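WbbM protein (Klebsiella pneumoniae, PDB 6U4B) is a bifunctional, trimeric glycosyltransferase that acts as an O-antigen polymerase, with a magnesium site in its glycosyltransferase family 8 part. Local coordinates at residues Ser198-Thr203 with Tyr265-Gln270; Asn214-Arg219 with Val224-Trp229; Gly316-Asn321 with Asp577-Asn582. All coordinates share one frame; numbering follows the deposited sequence.

Contacts 1 and 2 belong together, whereas contact 3 sits in a separate part of the chain. The centres of contacts 1 and 2 are about 15 Å apart, both within the DUF4422 region, with contact 2 nested in the loop that contact 1 closes. They touch directly: Tyr265 OH lies 2.6 Å from Asp225 OD2, a probable hydrogen bond, and Tyr265 CB packs on Trp229 CZ3. Contact 3 lies on the opposite side of the chain's centre, about 63 Å from contact 1 and 51 Å from contact 2, centre to centre. It alone lies near a metal site, the Asn321 side chain being about 10 Å from a bound magnesium ion.

Contact 1: residues Ser198-Thr203 with Tyr265-Gln270; sequences STAIKT and YIIKLQ
Ala200 and Lys268 mark the crossing of the two helices, their CA atoms being 5.2 Å apart. The short axes of 198-203 and 265-270 approach to 8.6 Å, and their N-to-C directions differ by 119°, between perpendicular and antiparallel. At such a steep crossing the helices share little length, and the two segments bury 172 Å² in total. No hydrogen bond links the two segments, which meet by apolar packing.

Ala200 points its methyl at the partner helix. Its CB rests 3.9 Å from Lys268 CB and 4.1 Å from Ile267 CG2, so the methyl meets the root of one side chain and the short branch of the other. One turn later, Thr203 extends this surface: its CG2 lies 4.0 Å from Ile267 CG2, and the two side chains cross obliquely. A chi1 of -59° sets Thr203 OG1 beside the backbone N and leaves CG2 opposite that nitrogen; in Ile267 it is CG1 that takes the position near N (-70°), with CG2 again opposite. Thr203 OG1 bonds back to Thr199 O at 2.8 Å, from above the carbonyl plane, which helps hold the side-chain rotation. Thr203 N reaches the same oxygen from the other face, and OG1 has a weak hydrogen bond with Gln271 NE2 of helix 253-272.

Lys268 contributes only its near end. Beyond CB the chain bends and leads away, its NZ forming a salt bridge with Asp272 and its charge meeting the Tyr197 ring in a cation-pi contact. Ile201, whose CB points away from 265-270, packs on helix 180-193 and also reaches Ile264. The arrangement is plain helix-helix packing, joining helix 198-206 to the C-terminal part of helix 253-272 in the DUF4422 region, away from the annotated metal sites.

Contact 2: residues Asn214-Arg219 with Val224-Trp229; sequences NMFVMR and VDYSEW
Tyr226 meets two strand side chains, Phe216 and Met218, with CD1 and CE1, adjacent atoms on one side of its ring. Its CD1 is 4.3 Å from Met218 CE, and its CE1 is 4.5 Å from Phe216 CZ. Both approaches to the tyrosine ring are oblique. Met218 SD stands 5.5 Å from the centroid of the Tyr226 ring and 58° off its normal, which makes this a Met-aromatic contact led by the terminal methyl.

That methyl has a second aromatic neighbour. Within the strand, Met218 CE sits 3.4 Å above one face of the Phe216 ring, offset toward the rim, so it lies in the corner where the two rings meet and touches both. Alternation along the strand places Phe216 and Met218 on the same side of the sheet, facing the helix. From the helix, a chi1 of 173° swings the Tyr226 ring away from its own backbone nitrogen and toward them.

Farther out, Phe262 meets the rings of both Phe216 and Tyr226, which extends the aromatic cluster to helix 253-272. The strand itself is held by backbone hydrogen bonds on two flanks: Phe216 and Met218 bond to Phe100 and Val98, while Val217 and Arg219 bond to Leu153 and Asp151. Arg219, at the N-cap position, ends the strand and leads directly into helix 220-240. The whole is a beta-alpha unit, in which a strand antiparallel to both neighbours is covered by the helix that follows it, as in layered alpha/beta folds.

Contact 3: residues Gly316-Asn321 with Asp577-Asn582; sequences GGALIN and DDFIEN
Asn321 carries its amide to Asn582 O with a chi1 of -135°, away from the usual staggered positions. Phe579 reaches Ala318 because its first torsion is extended, with CG opposite the backbone nitrogen, which brings the ring toward helix 313-325. The backbone directs Asn582 CB toward 316-321; its first torsion then sets the amide beside its own N, where ND2 makes a weak bond back to Asp578 O. Phe579 CE1 comes to 3.5 Å from Ala318 CB, and the methyl approaches the ring obliquely. Asn582 CB rests 3.3 Å from Ala318 O, at the point where the CA atoms of Ala318 and Asn582 are 4.9 Å apart. The short axes cross nearly at right angles (84°), 8.8 Å apart.

One hydrogen bond crosses between the segments. Asn321 ND2 donates to Asn582 O at 2.9 Å, almost straight at N-H (167°); the acceptor lies nearly in the asparagine's amide plane, while the donor is tilted out of the carbonyl plane. A Glu581-Arg325 salt bridge ties the same two helices.

In the second subunit, Arg349 forms a salt bridge with Asp577. The Asn321 side chain is about 6 Å from that of Asn585, a residue seen binding a second magnesium in this protein, an ion not bound to this chain here. Asn582 packs on Val410, and the Phe579 side chain is about 8 Å from that of Asp408. The crossing thus sits beside the magnesium site of Asp406, Asp408 and His560, whose aspartates are consistent with the DxD motif of GT-A glycosyltransferases.

Contact 1: residues Ser198-Thr203 with Tyr265-Gln270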
# COMPACT_ATOMS: atom_id res chain seq x y z
N SER A 198 -2.26 -55.89 33.81
CA SER A 198 -3.47 -55.84 34.63
C SER A 198 -3.15 -55.94 36.12
O SER A 198 -3.75 -55.23 36.94
CB SER A 198 -4.43 -56.95 34.21
OG SER A 198 -3.88 -58.23 34.47
N THR A 199 -2.20 -56.81 36.49
CA THR A 199 -1.85 -56.95 37.90
C THR A 199 -1.09 -55.72 38.41
O THR A 199 -1.28 -55.30 39.56
CB THR A 199 -1.01 -58.21 38.11
OG1 THR A 199 -1.77 -59.36 37.70
CG2 THR A 199 -0.64 -58.38 39.59
N ALA A 200 -0.25 -55.12 37.56
CA ALA A 200 0.44 -53.90 37.95
C ALA A 200 -0.53 -52.74 38.13
O ALA A 200 -0.35 -51.89 39.00
CB ALA A 200 1.51 -53.55 36.92
N ILE A 201 -1.58 -52.70 37.30
CA ILE A 201 -2.62 -51.68 37.45
C ILE A 201 -3.33 -51.84 38.79
O ILE A 201 -3.56 -50.87 39.51
CB ILE A 201 -3.61 -51.73 36.28
CG1 ILE A 201 -2.90 -51.41 34.96
CG2 ILE A 201 -4.77 -50.78 36.51
CD1 ILE A 201 -3.74 -51.71 33.73
N LYS A 202 -3.70 -53.08 39.12
CA LYS A 202 -4.38 -53.34 40.39
C LYS A 202 -3.49 -53.00 41.58
O LYS A 202 -3.97 -52.44 42.57
CB LYS A 202 -4.81 -54.81 40.48
CG LYS A 202 -5.87 -55.23 39.48
CD LYS A 202 -6.34 -56.64 39.81
CE LYS A 202 -7.35 -57.14 38.80
NZ LYS A 202 -6.74 -57.32 37.45
N THR A 203 -2.21 -53.34 41.49
CA THR A 203 -1.29 -53.09 42.60
C THR A 203 -1.20 -51.60 42.91
O THR A 203 -1.32 -51.18 44.07
CB THR A 203 0.09 -53.65 42.28
OG1 THR A 203 -0.00 -55.06 42.03
CG2 THR A 203 1.06 -53.40 43.43
N TYR A 265 3.89 -48.45 35.21
CA TYR A 265 5.00 -48.98 34.42
C TYR A 265 6.14 -49.47 35.31
O TYR A 265 6.70 -50.54 35.06
CB TYR A 265 5.50 -47.90 33.45
CG TYR A 265 6.71 -48.32 32.65
CD1 TYR A 265 6.57 -49.06 31.48
CD2 TYR A 265 7.99 -47.96 33.05
CE1 TYR A 265 7.68 -49.44 30.74
CE2 TYR A 265 9.10 -48.34 32.32
CZ TYR A 265 8.94 -49.07 31.17
OH TYR A 265 10.05 -49.45 30.44
N ILE A 266 6.49 -48.70 36.34
CA ILE A 266 7.58 -49.10 37.22
C ILE A 266 7.23 -50.37 37.99
O ILE A 266 8.05 -51.29 38.11
CB ILE A 266 7.95 -47.95 38.18
CG1 ILE A 266 8.62 -46.81 37.41
CG2 ILE A 266 8.86 -48.45 39.30
CD1 ILE A 266 8.99 -45.63 38.28
N ILE A 267 6.00 -50.45 38.50
CA ILE A 267 5.58 -51.62 39.27
C ILE A 267 5.64 -52.87 38.41
O ILE A 267 6.03 -53.95 38.89
CB ILE A 267 4.17 -51.38 39.86
CG1 ILE A 267 4.22 -50.32 40.95
CG2 ILE A 267 3.58 -52.69 40.39
CD1 ILE A 267 2.87 -49.93 41.49
N LYS A 268 5.29 -52.75 37.13
CA LYS A 268 5.38 -53.88 36.22
C LYS A 268 6.83 -54.34 36.05
O LYS A 268 7.10 -55.54 35.99
CB LYS A 268 4.77 -53.51 34.87
CG LYS A 268 5.11 -54.44 33.72
CD LYS A 268 4.46 -55.81 33.89
CE LYS A 268 4.49 -56.58 32.58
NZ LYS A 268 5.83 -56.51 31.94
N LEU A 269 7.76 -53.39 35.97
CA LEU A 269 9.17 -53.75 35.83
C LEU A 269 9.69 -54.45 37.08
O LEU A 269 10.50 -55.38 36.99
CB LEU A 269 10.00 -52.51 35.52
CG LEU A 269 10.42 -52.28 34.07
CD1 LEU A 269 9.23 -52.46 33.13
CD2 LEU A 269 11.03 -50.90 33.90
N GLN A 270 9.24 -54.02 38.26
CA GLN A 270 9.66 -54.66 39.50
C GLN A 270 9.05 -56.05 39.65
O GLN A 270 9.68 -56.94 40.23
CB GLN A 270 9.29 -53.78 40.69
CG GLN A 270 9.98 -52.43 40.68
CD GLN A 270 9.35 -51.44 41.64
OE1 GLN A 270 8.13 -51.29 41.69
NE2 GLN A 270 10.19 -50.75 42.41

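Contact 2: residues Asn214-Arg219 with Val224-Trp229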
# COMPACT_ATOMS: atom_id res chain seq x y z
N ASN A 214 6.94 -36.15 37.75
CA ASN A 214 7.48 -36.39 36.42
C ASN A 214 8.99 -36.15 36.41
O ASN A 214 9.58 -35.94 35.35
CB ASN A 214 6.78 -35.51 35.38
CG ASN A 214 6.61 -34.08 35.85
OD1 ASN A 214 6.52 -33.82 37.05
ND2 ASN A 214 6.56 -33.15 34.91
N MET A 215 9.60 -36.18 37.59
CA MET A 215 11.02 -35.90 37.76
C MET A 215 11.74 -37.22 38.01
O MET A 215 11.48 -37.89 39.01
CB MET A 215 11.22 -34.92 38.92
CG MET A 215 12.61 -34.31 39.02
SD MET A 215 12.58 -32.82 40.04
CE MET A 215 11.95 -33.47 41.59
N PHE A 216 12.63 -37.59 37.10
CA PHE A 216 13.32 -38.87 37.22
C PHE A 216 14.60 -38.83 36.40
O PHE A 216 14.80 -37.95 35.56
CB PHE A 216 12.43 -40.03 36.76
CG PHE A 216 11.93 -39.91 35.34
CD1 PHE A 216 10.65 -39.45 35.08
CD2 PHE A 216 12.75 -40.24 34.27
CE1 PHE A 216 10.19 -39.34 33.78
CE2 PHE A 216 12.29 -40.13 32.97
CZ PHE A 216 11.01 -39.68 32.72
N VAL A 217 15.47 -39.81 36.66
CA VAL A 217 16.59 -40.15 35.80
C VAL A 217 16.56 -41.66 35.61
O VAL A 217 16.52 -42.41 36.59
CB VAL A 217 17.95 -39.72 36.40
CG1 VAL A 217 19.06 -39.92 35.38
CG2 VAL A 217 17.90 -38.28 36.89
N MET A 218 16.56 -42.11 34.35
CA MET A 218 16.51 -43.54 34.09
C MET A 218 17.45 -43.89 32.95
O MET A 218 17.91 -43.03 32.20
CB MET A 218 15.09 -44.02 33.79
CG MET A 218 14.47 -43.41 32.56
SD MET A 218 12.83 -44.09 32.24
CE MET A 218 11.95 -43.58 33.71
N ARG A 219 17.73 -45.19 32.84
CA ARG A 219 18.65 -45.70 31.84
C ARG A 219 18.10 -45.50 30.44
O ARG A 219 16.88 -45.48 30.22
CB ARG A 219 18.93 -47.19 32.09
CG ARG A 219 20.08 -47.75 31.27
CD ARG A 219 21.25 -48.16 32.15
NE ARG A 219 20.98 -49.39 32.87
CZ ARG A 219 21.86 -50.00 33.67
NH1 ARG A 219 21.53 -51.12 34.29
NH2 ARG A 219 23.06 -49.47 33.85
N VAL A 224 13.57 -45.32 26.52
CA VAL A 224 12.94 -45.54 25.22
C VAL A 224 11.73 -46.45 25.35
O VAL A 224 10.67 -46.18 24.77
CB VAL A 224 13.97 -46.10 24.22
CG1 VAL A 224 13.26 -46.66 22.99
CG2 VAL A 224 14.95 -45.03 23.81
N ASP A 225 11.86 -47.54 26.11
CA ASP A 225 10.75 -48.46 26.28
C ASP A 225 9.57 -47.78 26.97
O ASP A 225 8.42 -47.92 26.54
CB ASP A 225 11.20 -49.68 27.08
CG ASP A 225 10.09 -50.71 27.24
OD1 ASP A 225 9.83 -51.46 26.27
OD2 ASP A 225 9.47 -50.76 28.32
N TYR A 226 9.84 -47.02 28.03
CA TYR A 226 8.78 -46.30 28.72
C TYR A 226 8.14 -45.25 27.81
O TYR A 226 6.93 -45.03 27.86
CB TYR A 226 9.32 -45.66 30.00
CG TYR A 226 8.34 -44.75 30.70
CD1 TYR A 226 8.66 -43.42 30.95
CD2 TYR A 226 7.09 -45.21 31.10
CE1 TYR A 226 7.77 -42.58 31.59
CE2 TYR A 226 6.19 -44.37 31.74
CZ TYR A 226 6.54 -43.06 31.98
OH TYR A 226 5.65 -42.22 32.62
N SER A 227 8.95 -44.60 26.97
CA SER A 227 8.42 -43.59 26.06
C SER A 227 7.46 -44.20 25.05
O SER A 227 6.34 -43.71 24.86
CB SER A 227 9.56 -42.87 25.35
OG SER A 227 10.42 -42.23 26.28
N GLU A 228 7.88 -45.28 24.39
CA GLU A 228 7.01 -45.95 23.43
C GLU A 228 5.73 -46.44 24.11
O GLU A 228 4.64 -46.36 23.53
CB GLU A 228 7.74 -47.12 22.77
CG GLU A 228 8.88 -46.70 21.85
CD GLU A 228 9.73 -47.88 21.41
OE1 GLU A 228 9.60 -48.96 22.01
OE2 GLU A 228 10.52 -47.72 20.46
N TRP A 229 5.86 -46.94 25.34
CA TRP A 229 4.70 -47.45 26.07
C TRP A 229 3.78 -46.31 26.49
O TRP A 229 2.56 -46.37 26.26
CB TRP A 229 5.18 -48.25 27.28
CG TRP A 229 4.09 -48.77 28.17
CD1 TRP A 229 3.43 -49.96 28.05
CD2 TRP A 229 3.57 -48.14 29.35
NE1 TRP A 229 2.52 -50.10 29.06
CE2 TRP A 229 2.58 -49.00 29.88
CE3 TRP A 229 3.83 -46.93 30.00
CZ2 TRP A 229 1.86 -48.69 31.03
CZ3 TRP A 229 3.11 -46.63 31.14
CH2 TRP A 229 2.14 -47.50 31.64

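Contact 3: residues Gly316-Asn321 with Asp577-Asn582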
# COMPACT_ATOMS: atom_id res chain seq x y z
N GLY A 316 6.67 1.21 18.13
CA GLY A 316 7.66 0.20 17.80
C GLY A 316 7.44 -0.43 16.44
O GLY A 316 8.41 -0.77 15.75
N GLY A 317 6.19 -0.59 16.02
CA GLY A 317 5.91 -1.11 14.69
C GLY A 317 6.42 -0.19 13.60
O GLY A 317 7.04 -0.64 12.63
N ALA A 318 6.17 1.12 13.74
CA ALA A 318 6.67 2.08 12.76
C ALA A 318 8.19 2.07 12.71
O ALA A 318 8.78 2.11 11.63
CB ALA A 318 6.14 3.48 13.09
N LEU A 319 8.83 2.02 13.88
CA LEU A 319 10.29 1.97 13.93
C LEU A 319 10.83 0.73 13.22
O LEU A 319 11.69 0.83 12.34
CB LEU A 319 10.77 2.01 15.38
CG LEU A 319 12.26 1.76 15.61
CD1 LEU A 319 13.12 2.79 14.87
CD2 LEU A 319 12.58 1.76 17.10
N ILE A 320 10.32 -0.45 13.59
CA ILE A 320 10.79 -1.69 13.00
C ILE A 320 10.55 -1.69 11.50
O ILE A 320 11.40 -2.13 10.71
CB ILE A 320 10.14 -2.90 13.69
CG1 ILE A 320 10.71 -3.09 15.10
CG2 ILE A 320 10.32 -4.16 12.85
CD1 ILE A 320 9.96 -4.10 15.94
N ASN A 321 9.39 -1.18 11.07
CA ASN A 321 9.13 -1.07 9.64
C ASN A 321 10.12 -0.12 8.97
O ASN A 321 10.58 -0.39 7.86
CB ASN A 321 7.69 -0.62 9.40
CG ASN A 321 7.01 -1.42 8.31
OD1 ASN A 321 7.46 -2.50 7.95
ND2 ASN A 321 5.91 -0.89 7.78
N ASP A 577 4.84 12.96 8.38
CA ASP A 577 4.73 12.06 7.23
C ASP A 577 5.73 10.91 7.33
O ASP A 577 5.45 9.81 6.86
CB ASP A 577 4.93 12.83 5.93
CG ASP A 577 3.87 13.90 5.71
OD1 ASP A 577 2.78 13.80 6.32
OD2 ASP A 577 4.12 14.84 4.93
N ASP A 578 6.90 11.16 7.93
CA ASP A 578 7.90 10.10 8.09
C ASP A 578 7.40 8.98 8.98
O ASP A 578 7.79 7.82 8.81
CB ASP A 578 9.19 10.69 8.65
CG ASP A 578 9.78 11.76 7.76
OD1 ASP A 578 10.51 11.41 6.81
OD2 ASP A 578 9.49 12.95 7.99
N PHE A 579 6.55 9.31 9.96
CA PHE A 579 5.98 8.28 10.82
C PHE A 579 4.85 7.54 10.11
O PHE A 579 4.81 6.30 10.11
CB PHE A 579 5.48 8.91 12.12
CG PHE A 579 4.69 7.98 12.98
CD1 PHE A 579 5.33 7.09 13.83
CD2 PHE A 579 3.30 7.98 12.94
CE1 PHE A 579 4.60 6.22 14.62
CE2 PHE A 579 2.57 7.12 13.73
CZ PHE A 579 3.22 6.24 14.57
N ILE A 580 3.92 8.28 9.51
CA ILE A 580 2.79 7.67 8.81
C ILE A 580 3.28 6.75 7.71
O ILE A 580 2.75 5.65 7.52
CB ILE A 580 1.87 8.77 8.24
CG1 ILE A 580 1.14 9.48 9.38
CG2 ILE A 580 0.88 8.19 7.24
CD1 ILE A 580 0.29 8.56 10.24
N GLU A 581 4.32 7.17 6.98
CA GLU A 581 4.90 6.36 5.92
C GLU A 581 5.20 4.94 6.38
O GLU A 581 5.02 3.98 5.63
CB GLU A 581 6.18 7.04 5.42
CG GLU A 581 6.94 6.29 4.34
CD GLU A 581 8.34 6.86 4.14
OE1 GLU A 581 9.31 6.08 4.16
OE2 GLU A 581 8.46 8.09 3.99
N ASN A 582 5.64 4.78 7.63
CA ASN A 582 6.03 3.48 8.14
C ASN A 582 4.90 2.76 8.87
O ASN A 582 5.01 1.55 9.11
CB ASN A 582 7.23 3.62 9.08
CG ASN A 582 8.48 4.06 8.34
OD1 ASN A 582 9.03 3.31 7.53
ND2 ASN A 582 8.93 5.28 8.61